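Local structure of AT27789p (Drosophila melanogaster, 5UZM) at residues 6-12 / 85-91; 28-32 / 67-71; 39-44 / 55-59. The protein probably binds RNA, including mRNA, as the Drosophila hnRNP F/H homologue Glorund, of which this chain is the second quasi-RNA recognition motif domain. All coordinates share one frame; numbering follows the deposited sequence.

Contact 1 of 3, residues 6-12 / 85-91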
loop_
_atom_site.group_PDB
_atom_site.type_symbol
_atom_site.label_atom_id
_atom_site.label_comp_id
_atom_site.label_asym_id
_atom_site.label_seq_id
_atom_site.Cartn_x
_atom_site.Cartn_y
_atom_site.Cartn_z
ATOM N N GLY A 6 -0.937 14.373 8.988
ATOM C CA GLY A 6 -0.104 13.247 8.599
ATOM C C GLY A 6 -0.829 11.918 8.676
ATOM O O GLY A 6 -0.439 10.937 8.020
ATOM N N THR A 7 -1.908 11.899 9.468
ATOM C CA THR A 7 -2.596 10.655 9.799
ATOM C C THR A 7 -3.437 10.108 8.658
ATOM O O THR A 7 -3.908 8.970 8.760
ATOM C CB THR A 7 -3.498 10.823 11.027
ATOM O OG1 THR A 7 -4.517 11.797 10.747
ATOM C CG2 THR A 7 -2.677 11.238 12.251
ATOM N N ALA A 8 -3.651 10.869 7.588
ATOM C CA ALA A 8 -4.403 10.346 6.459
ATOM C C ALA A 8 -3.545 10.143 5.212
ATOM O O ALA A 8 -4.110 9.891 4.140
ATOM C CB ALA A 8 -5.592 11.255 6.150
ATOM N N PHE A 9 -2.207 10.229 5.327
ATOM C CA PHE A 9 -1.282 10.013 4.205
ATOM C C PHE A 9 -1.006 8.527 4.041
ATOM O O PHE A 9 0.151 8.108 3.952
ATOM C CB PHE A 9 0.073 10.708 4.392
ATOM C CG PHE A 9 -0.005 12.190 4.589
ATOM C CD1 PHE A 9 -1.193 12.860 4.410
ATOM C CD2 PHE A 9 1.131 12.902 4.959
ATOM C CE1 PHE A 9 -1.283 14.237 4.635
ATOM C CE2 PHE A 9 1.064 14.290 5.169
ATOM C CZ PHE A 9 -0.171 14.941 5.001
ATOM N N VAL A 10 -2.058 7.731 4.053
ATOM C CA VAL A 10 -1.958 6.275 4.017
ATOM C C VAL A 10 -3.022 5.755 3.065
ATOM O O VAL A 10 -4.152 6.236 3.064
ATOM C CB VAL A 10 -2.148 5.644 5.409
ATOM C CG1 VAL A 10 -2.004 4.109 5.327
ATOM C CG2 VAL A 10 -1.157 6.246 6.400
ATOM N N VAL A 11 -2.670 4.756 2.241
ATOM C CA VAL A 11 -3.663 4.059 1.441
ATOM C C VAL A 11 -3.600 2.572 1.796
ATOM O O VAL A 11 -2.589 2.083 2.315
ATOM C CB VAL A 11 -3.455 4.249 -0.072
ATOM C CG1 VAL A 11 -3.419 5.734 -0.469
ATOM C CG2 VAL A 11 -2.187 3.525 -0.533
ATOM N N LYS A 12 -4.691 1.856 1.535
ATOM C CA LYS A 12 -4.765 0.411 1.666
ATOM C C LYS A 12 -4.886 -0.201 0.280
ATOM O O LYS A 12 -5.647 0.293 -0.550
ATOM C CB LYS A 12 -5.990 0.015 2.524
ATOM C CG LYS A 12 -6.115 -1.488 2.749
ATOM C CD LYS A 12 -7.223 -1.761 3.776
ATOM C CE LYS A 12 -8.591 -1.320 3.283
ATOM N NZ LYS A 12 -9.680 -1.572 4.301
ATOM N N ARG A 85 -8.593 4.974 0.403
ATOM C CA ARG A 85 -8.120 5.916 1.407
ATOM C C ARG A 85 -8.131 5.260 2.781
ATOM O O ARG A 85 -9.020 4.468 3.098
ATOM C CB ARG A 85 -8.999 7.172 1.427
ATOM C CG ARG A 85 -9.543 7.596 0.063
ATOM C CD ARG A 85 -10.271 8.938 0.189
ATOM N NE ARG A 85 -9.331 9.951 0.640
ATOM C CZ ARG A 85 -8.732 10.821 -0.164
ATOM N NH1 ARG A 85 -9.005 10.828 -1.461
ATOM N NH2 ARG A 85 -7.865 11.694 0.332
ATOM N N SER A 86 -7.129 5.587 3.589
ATOM C CA SER A 86 -6.945 4.943 4.868
ATOM C C SER A 86 -6.431 5.940 5.894
ATOM O O SER A 86 -6.654 7.153 5.759
ATOM C CB SER A 86 -5.985 3.751 4.719
ATOM O OG SER A 86 -5.998 2.971 5.888
ATOM N N SER A 87 -5.735 5.432 6.902
ATOM C CA SER A 87 -5.282 6.226 8.041
ATOM C C SER A 87 -4.188 5.472 8.772
ATOM O O SER A 87 -4.086 4.250 8.681
ATOM C CB SER A 87 -6.431 6.516 9.012
ATOM O OG SER A 87 -6.869 5.293 9.587
ATOM N N ILE A 88 -3.385 6.220 9.535
ATOM C CA ILE A 88 -2.328 5.610 10.324
ATOM C C ILE A 88 -2.915 4.624 11.327
ATOM O O ILE A 88 -2.385 3.527 11.514
ATOM C CB ILE A 88 -1.502 6.698 11.040
ATOM C CG1 ILE A 88 -0.898 7.673 10.028
ATOM C CG2 ILE A 88 -0.415 6.071 11.892
ATOM C CD1 ILE A 88 0.361 7.201 9.407
ATOM N N ALA A 89 -4.023 5.002 11.985
ATOM C CA ALA A 89 -4.621 4.108 12.981
ATOM C C ALA A 89 -5.072 2.793 12.348
ATOM O O ALA A 89 -4.904 1.725 12.939
ATOM C CB ALA A 89 -5.795 4.793 13.684
ATOM N N GLU A 90 -5.643 2.846 11.140
ATOM C CA GLU A 90 -6.035 1.600 10.488
ATOM C C GLU A 90 -4.809 0.772 10.129
ATOM O O GLU A 90 -4.805 -0.455 10.294
ATOM C CB GLU A 90 -6.890 1.893 9.252
ATOM C CG GLU A 90 -7.444 0.601 8.621
ATOM C CD GLU A 90 -8.233 0.817 7.312
ATOM O OE1 GLU A 90 -9.070 -0.052 6.966
ATOM O OE2 GLU A 90 -8.020 1.825 6.615
ATOM N N MET A 91 -3.750 1.426 9.642
ATOM C CA MET A 91 -2.516 0.703 9.341
ATOM C C MET A 91 -1.944 0.048 10.596
ATOM O O MET A 91 -1.548 -1.128 10.573
ATOM C CB MET A 91 -1.500 1.668 8.716
ATOM C CG MET A 91 -0.125 1.057 8.422
ATOM S SD MET A 91 0.818 2.274 7.485
ATOM C CE MET A 91 2.028 1.208 6.668
#
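Val-10 and Lys-12 on strand 10-14 meet Ser-86, Ile-88, Glu-90 and Met-91 in a strand-to-helix contact of the quasi-RNA recognition motif, where the C-terminal helix 88-94 folds back over one face of the antiparallel sheet. In canonical RNA recognition motifs this sheet face is the usual RNA-binding surface; here the helix lies against it. The chain enters the contact as strand 79-85 ends beside strand 10-14: Val-11 and Arg-85 form an antiparallel non-hydrogen-bonded pair, and Ser-86 N makes a weak bond to Val-10 O.

Further along, the start of the helix is tied to the N-terminal turn of residues 6-9. Ile-88 N donates to Thr-7 O at 2.9 Å, with 154° at the hydrogen, and Ser-87 CA brings a CA-H...O contact to the same oxygen. Ser-87 is the N-cap: its OG accepts from Glu-90 N at 3.1 Å, one turn into the helix. The CG1 of Ile-88 lies against Thr-7 CA at 3.4 Å.

Val-10 is the apolar centre. With CG1 anti to the backbone N (chi1 -179°), its two methyls meet different helix residues: CG2 meets Ile-88 CD1 at 3.5 Å, whereas CG1 approaches Met-91 SD at 4.0 Å. Both partners cross the valine at about a right angle, and Met-91 continues onto Phe-56 and Gln-58 of the adjoining strand.

At the partly exposed end, Lys-12 runs extended until a bend at chi3 brings NZ to Glu-90. There NZ makes a salt bridge of 3.1 Å with Glu-90 OE1, meeting the oxygen on its syn side but 31° out of the carboxylate plane.

Contact 2 of 3, residues 28-32 / 67-71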
loop_
_atom_site.group_PDB
_atom_site.type_symbol
_atom_site.label_atom_id
_atom_site.label_comp_id
_atom_site.label_asym_id
_atom_site.label_seq_id
_atom_site.Cartn_x
_atom_site.Cartn_y
_atom_site.Cartn_z
ATOM N N PHE A 28 5.073 0.326 -8.609
ATOM C CA PHE A 28 3.685 0.691 -8.868
ATOM C C PHE A 28 3.424 2.144 -8.503
ATOM O O PHE A 28 2.662 2.828 -9.194
ATOM C CB PHE A 28 2.794 -0.241 -8.054
ATOM C CG PHE A 28 1.354 -0.073 -8.272
ATOM C CD1 PHE A 28 0.730 -0.631 -9.374
ATOM C CD2 PHE A 28 0.591 0.672 -7.373
ATOM C CE1 PHE A 28 -0.634 -0.451 -9.558
ATOM C CE2 PHE A 28 -0.770 0.818 -7.560
ATOM C CZ PHE A 28 -1.374 0.271 -8.666
ATOM N N PHE A 29 4.053 2.640 -7.443
ATOM C CA PHE A 29 3.896 4.024 -7.010
ATOM C C PHE A 29 5.097 4.872 -7.427
ATOM O O PHE A 29 5.441 5.833 -6.744
ATOM C CB PHE A 29 3.662 4.046 -5.488
ATOM C CG PHE A 29 2.302 3.555 -5.105
ATOM C CD1 PHE A 29 1.173 4.105 -5.685
ATOM C CD2 PHE A 29 2.126 2.577 -4.147
ATOM C CE1 PHE A 29 -0.099 3.673 -5.381
ATOM C CE2 PHE A 29 0.827 2.174 -3.802
ATOM C CZ PHE A 29 -0.294 2.741 -4.404
ATOM N N SER A 30 5.758 4.505 -8.535
ATOM C CA SER A 30 6.886 5.290 -9.034
ATOM C C SER A 30 6.494 6.743 -9.209
ATOM O O SER A 30 5.458 7.050 -9.793
ATOM C CB SER A 30 7.374 4.711 -10.357
ATOM O OG SER A 30 8.480 5.496 -10.834
ATOM N N GLY A 31 7.364 7.632 -8.755
ATOM C CA GLY A 31 7.072 9.059 -8.774
ATOM C C GLY A 31 6.475 9.604 -7.500
ATOM O O GLY A 31 6.339 10.824 -7.367
ATOM N N LEU A 32 6.055 8.754 -6.577
ATOM C CA LEU A 32 5.467 9.205 -5.318
ATOM C C LEU A 32 6.421 8.900 -4.175
ATOM O O LEU A 32 7.185 7.931 -4.222
ATOM C CB LEU A 32 4.134 8.518 -5.065
ATOM C CG LEU A 32 3.200 8.524 -6.292
ATOM C CD1 LEU A 32 1.921 7.813 -5.973
ATOM C CD2 LEU A 32 2.872 9.950 -6.787
ATOM N N GLN A 67 -2.527 11.211 -5.645
ATOM C CA GLN A 67 -2.035 10.594 -6.870
ATOM C C GLN A 67 -2.032 9.070 -6.757
ATOM O O GLN A 67 -2.266 8.387 -7.762
ATOM C CB GLN A 67 -0.636 11.089 -7.191
ATOM C CG GLN A 67 -0.558 12.593 -7.546
ATOM C CD GLN A 67 0.846 13.010 -7.828
ATOM O OE1 GLN A 67 1.401 13.888 -7.171
ATOM N NE2 GLN A 67 1.453 12.352 -8.794
ATOM N N ALA A 68 -1.784 8.526 -5.561
ATOM C CA ALA A 68 -1.832 7.065 -5.413
ATOM C C ALA A 68 -3.236 6.567 -5.640
ATOM O O ALA A 68 -3.458 5.577 -6.333
ATOM C CB ALA A 68 -1.360 6.652 -4.030
ATOM N N LEU A 69 -4.223 7.257 -5.064
ATOM C CA LEU A 69 -5.600 6.851 -5.293
ATOM C C LEU A 69 -5.979 6.909 -6.764
ATOM O O LEU A 69 -6.808 6.117 -7.231
ATOM C CB LEU A 69 -6.533 7.734 -4.452
ATOM C CG LEU A 69 -6.367 7.396 -2.985
ATOM C CD1 LEU A 69 -6.690 8.632 -2.159
ATOM C CD2 LEU A 69 -7.300 6.277 -2.656
ATOM N N GLY A 70 -5.372 7.825 -7.517
ATOM C CA GLY A 70 -5.648 7.865 -8.936
ATOM C C GLY A 70 -5.108 6.678 -9.710
ATOM O O GLY A 70 -5.469 6.510 -10.875
ATOM N N ARG A 71 -4.297 5.833 -9.080
ATOM C CA ARG A 71 -3.803 4.621 -9.740
ATOM C C ARG A 71 -4.661 3.391 -9.437
ATOM O O ARG A 71 -4.266 2.274 -9.785
ATOM C CB ARG A 71 -2.355 4.378 -9.349
ATOM C CG ARG A 71 -1.480 5.536 -9.865
ATOM C CD ARG A 71 -0.029 5.334 -9.632
ATOM N NE ARG A 71 0.641 6.608 -9.918
ATOM C CZ ARG A 71 1.948 6.793 -9.900
ATOM N NH1 ARG A 71 2.772 5.771 -9.673
ATOM N NH2 ARG A 71 2.472 8.007 -10.135
#
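Ser-30 O is gripped end-on by the guanidinium of Arg-71, with NH1 at 3.0 Å and NH2 at 3.2 Å from this one oxygen, both arriving from the same face of its carbonyl plane. NH1 also donates to Phe-28 O at 3.0 Å. All three bonds lie nearly within the guanidinium plane, which fixes the rotation of the group. The arginine chain, extended from CG to NE, ties together the last residue of helix 22-28 and the type II turn from Phe-29 to Leu-32; its positive charge probably suits the two carbonyl oxygens. Leu-32 comes from the opposite direction and lays CD1 over one guanidinium face, 4.1 Å above its plane.

Deeper in, Phe-29 CE1 packs on Ala-68 CB at 3.5 Å, and Leu-32 CD1 reaches the same methyl. A leucine in place of Arg-71 would probably leave the carbonyl oxygens of Phe-28 and Ser-30 without these donors and the turn freer to move. With Phe-59 adding its ring to Phe-29 and Ala-68, the contact joins the turn after helix 22-28 to helix 62-69 and the loop following it, within the two-helix layer characteristic of the RNA recognition motif.

Contact 3 of 3, residues 39-44 / 55-59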
loop_
_atom_site.group_PDB
_atom_site.type_symbol
_atom_site.label_atom_id
_atom_site.label_comp_id
_atom_site.label_asym_id
_atom_site.label_seq_id
_atom_site.Cartn_x
_atom_site.Cartn_y
_atom_site.Cartn_z
ATOM N N GLU A 39 7.886 1.317 8.344
ATOM C CA GLU A 39 6.445 1.517 8.271
ATOM C C GLU A 39 6.003 2.201 6.988
ATOM O O GLU A 39 4.864 2.672 6.906
ATOM C CB GLU A 39 5.953 2.313 9.479
ATOM C CG GLU A 39 6.125 1.585 10.805
ATOM C CD GLU A 39 5.060 1.982 11.818
ATOM O OE1 GLU A 39 4.306 1.091 12.268
ATOM O OE2 GLU A 39 4.964 3.186 12.146
ATOM N N GLY A 40 6.868 2.270 5.980
ATOM C CA GLY A 40 6.439 2.819 4.710
ATOM C C GLY A 40 5.518 1.884 3.951
ATOM O O GLY A 40 4.591 2.335 3.268
ATOM N N ILE A 41 5.819 0.590 3.972
ATOM C CA ILE A 41 5.047 -0.412 3.232
ATOM C C ILE A 41 4.861 -1.573 4.193
ATOM O O ILE A 41 5.856 -2.145 4.667
ATOM C CB ILE A 41 5.768 -0.911 1.963
ATOM C CG1 ILE A 41 6.040 0.225 0.951
ATOM C CG2 ILE A 41 5.011 -2.120 1.344
ATOM C CD1 ILE A 41 7.001 -0.172 -0.210
ATOM N N LEU A 42 3.617 -1.946 4.463
ATOM C CA LEU A 42 3.339 -3.069 5.363
ATOM C C LEU A 42 2.362 -4.022 4.694
ATOM O O LEU A 42 1.287 -3.604 4.254
ATOM C CB LEU A 42 2.785 -2.575 6.701
ATOM C CG LEU A 42 3.832 -1.857 7.584
ATOM C CD1 LEU A 42 3.254 -1.390 8.918
ATOM C CD2 LEU A 42 5.081 -2.728 7.840
ATOM N N PHE A 43 2.758 -5.284 4.567
ATOM C CA PHE A 43 1.882 -6.315 4.045
ATOM C C PHE A 43 1.037 -6.903 5.165
ATOM O O PHE A 43 1.544 -7.191 6.259
ATOM C CB PHE A 43 2.698 -7.385 3.332
ATOM C CG PHE A 43 3.459 -6.853 2.144
ATOM C CD1 PHE A 43 2.796 -6.581 0.969
ATOM C CD2 PHE A 43 4.822 -6.610 2.202
ATOM C CE1 PHE A 43 3.442 -6.038 -0.130
ATOM C CE2 PHE A 43 5.496 -6.080 1.087
ATOM C CZ PHE A 43 4.802 -5.822 -0.086
ATOM N N VAL A 44 -0.256 -7.060 4.904
ATOM C CA VAL A 44 -1.167 -7.603 5.914
ATOM C C VAL A 44 -1.078 -9.127 5.928
ATOM O O VAL A 44 -1.090 -9.780 4.887
ATOM C CB VAL A 44 -2.605 -7.121 5.644
ATOM C CG1 VAL A 44 -3.565 -7.643 6.716
ATOM C CG2 VAL A 44 -2.665 -5.615 5.619
ATOM N N ALA A 55 -2.241 -4.602 1.688
ATOM C CA ALA A 55 -1.053 -3.916 2.188
ATOM C C ALA A 55 -1.446 -2.502 2.553
ATOM O O ALA A 55 -2.475 -2.016 2.110
ATOM C CB ALA A 55 0.078 -3.885 1.162
ATOM N N PHE A 56 -0.595 -1.827 3.326
ATOM C CA PHE A 56 -0.764 -0.403 3.600
ATOM C C PHE A 56 0.488 0.305 3.117
ATOM O O PHE A 56 1.582 -0.250 3.231
ATOM C CB PHE A 56 -0.950 -0.115 5.079
ATOM C CG PHE A 56 -2.280 -0.531 5.602
ATOM C CD1 PHE A 56 -2.477 -1.828 6.001
ATOM C CD2 PHE A 56 -3.331 0.361 5.657
ATOM C CE1 PHE A 56 -3.718 -2.242 6.485
ATOM C CE2 PHE A 56 -4.569 -0.056 6.122
ATOM C CZ PHE A 56 -4.753 -1.335 6.546
ATOM N N VAL A 57 0.335 1.494 2.548
ATOM C CA VAL A 57 1.469 2.290 2.081
ATOM C C VAL A 57 1.301 3.701 2.629
ATOM O O VAL A 57 0.220 4.288 2.516
ATOM C CB VAL A 57 1.573 2.287 0.536
ATOM C CG1 VAL A 57 2.734 3.178 0.062
ATOM C CG2 VAL A 57 1.727 0.827 0.025
ATOM N N GLN A 58 2.367 4.223 3.223
ATOM C CA GLN A 58 2.413 5.550 3.829
ATOM C C GLN A 58 3.240 6.469 2.948
ATOM O O GLN A 58 4.383 6.133 2.649
ATOM C CB GLN A 58 3.089 5.498 5.193
ATOM C CG GLN A 58 2.412 4.667 6.190
ATOM C CD GLN A 58 2.894 4.971 7.592
ATOM O OE1 GLN A 58 3.137 4.069 8.394
ATOM N NE2 GLN A 58 3.042 6.256 7.894
ATOM N N PHE A 59 2.693 7.634 2.604
ATOM C CA PHE A 59 3.374 8.634 1.789
ATOM C C PHE A 59 3.802 9.838 2.624
ATOM O O PHE A 59 3.352 10.047 3.749
ATOM C CB PHE A 59 2.465 9.097 0.651
ATOM C CG PHE A 59 2.060 7.982 -0.275
ATOM C CD1 PHE A 59 2.917 7.584 -1.302
ATOM C CD2 PHE A 59 0.862 7.317 -0.109
ATOM C CE1 PHE A 59 2.563 6.530 -2.140
ATOM C CE2 PHE A 59 0.492 6.251 -0.965
ATOM C CZ PHE A 59 1.361 5.856 -1.966
#
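The contact is the antiparallel pairing of strands 41-45 and 54-58, the second and third strands of the RNA recognition motif, with Leu-42 and Phe-56 as its hydrogen-bonded pair. Residues 41-44 and 55-58 run antiparallel, their N-to-C directions 167° apart. Leu-42 N donates to Phe-56 O at 2.9 Å and Phe-56 N returns to Leu-42 O at 2.7 Å. Two residues along, past the Ile-41/Val-57 pair, Gln-58 N donates to Gly-40 O at 2.9 Å. CA-H...O contacts supplement these bonds: Val-57 CA to Gly-40 O between them, and Ala-55 CA to Leu-42 O beyond the Leu-42/Phe-56 pair.

Side chains leave on two faces. Ile-41, Phe-43, Ala-55 and Val-57 share one, where Phe-43 CD1 lies obliquely against Ala-55 CB at 3.8 Å. Leu-42 and Phe-56 occupy the other. There Val-44, with CG2 beside its backbone N and CG1 anti to it (chi1 -178°), places the CG2 methyl at the edge of the Phe-56 ring, 3.6 Å from CE1.

Strand 54-58 is also bonded to strand 10-14, through Ala-55 to Leu-13 and Val-57 to Val-11, while 41-45 is the outermost strand within this chain. Helix 22-28 packs through Ile-25 on Ile-41 and Val-57, and across the sheet helix 88-94 sets Met-91 on Leu-42.

How the contacts relate
Contact 3 is the buried one, near the centre of the domain; contacts 1 and 2 are partly buried. Helix 88-94 of contact 1 and the helices of contact 2 cover opposite faces of the sheet, and Val-11 of contact 1 packs on Ala-68 and Leu-69. Contact 3 depends on regular strand hydrogen bonds, contact 1 combines a salt bridge and a helix cap with a small apolar patch, and contact 2 sets one arginine against backbone carbonyls. Contacts 1 and 3 lie on adjacent strands, 10-14 and 54-58, and Met-91 reaches both. Phe-59 carries contact 3 into contact 2 by packing on Ala-68. Along the chain, contact 3 is nested within contact 2, and contact 2 within contact 1.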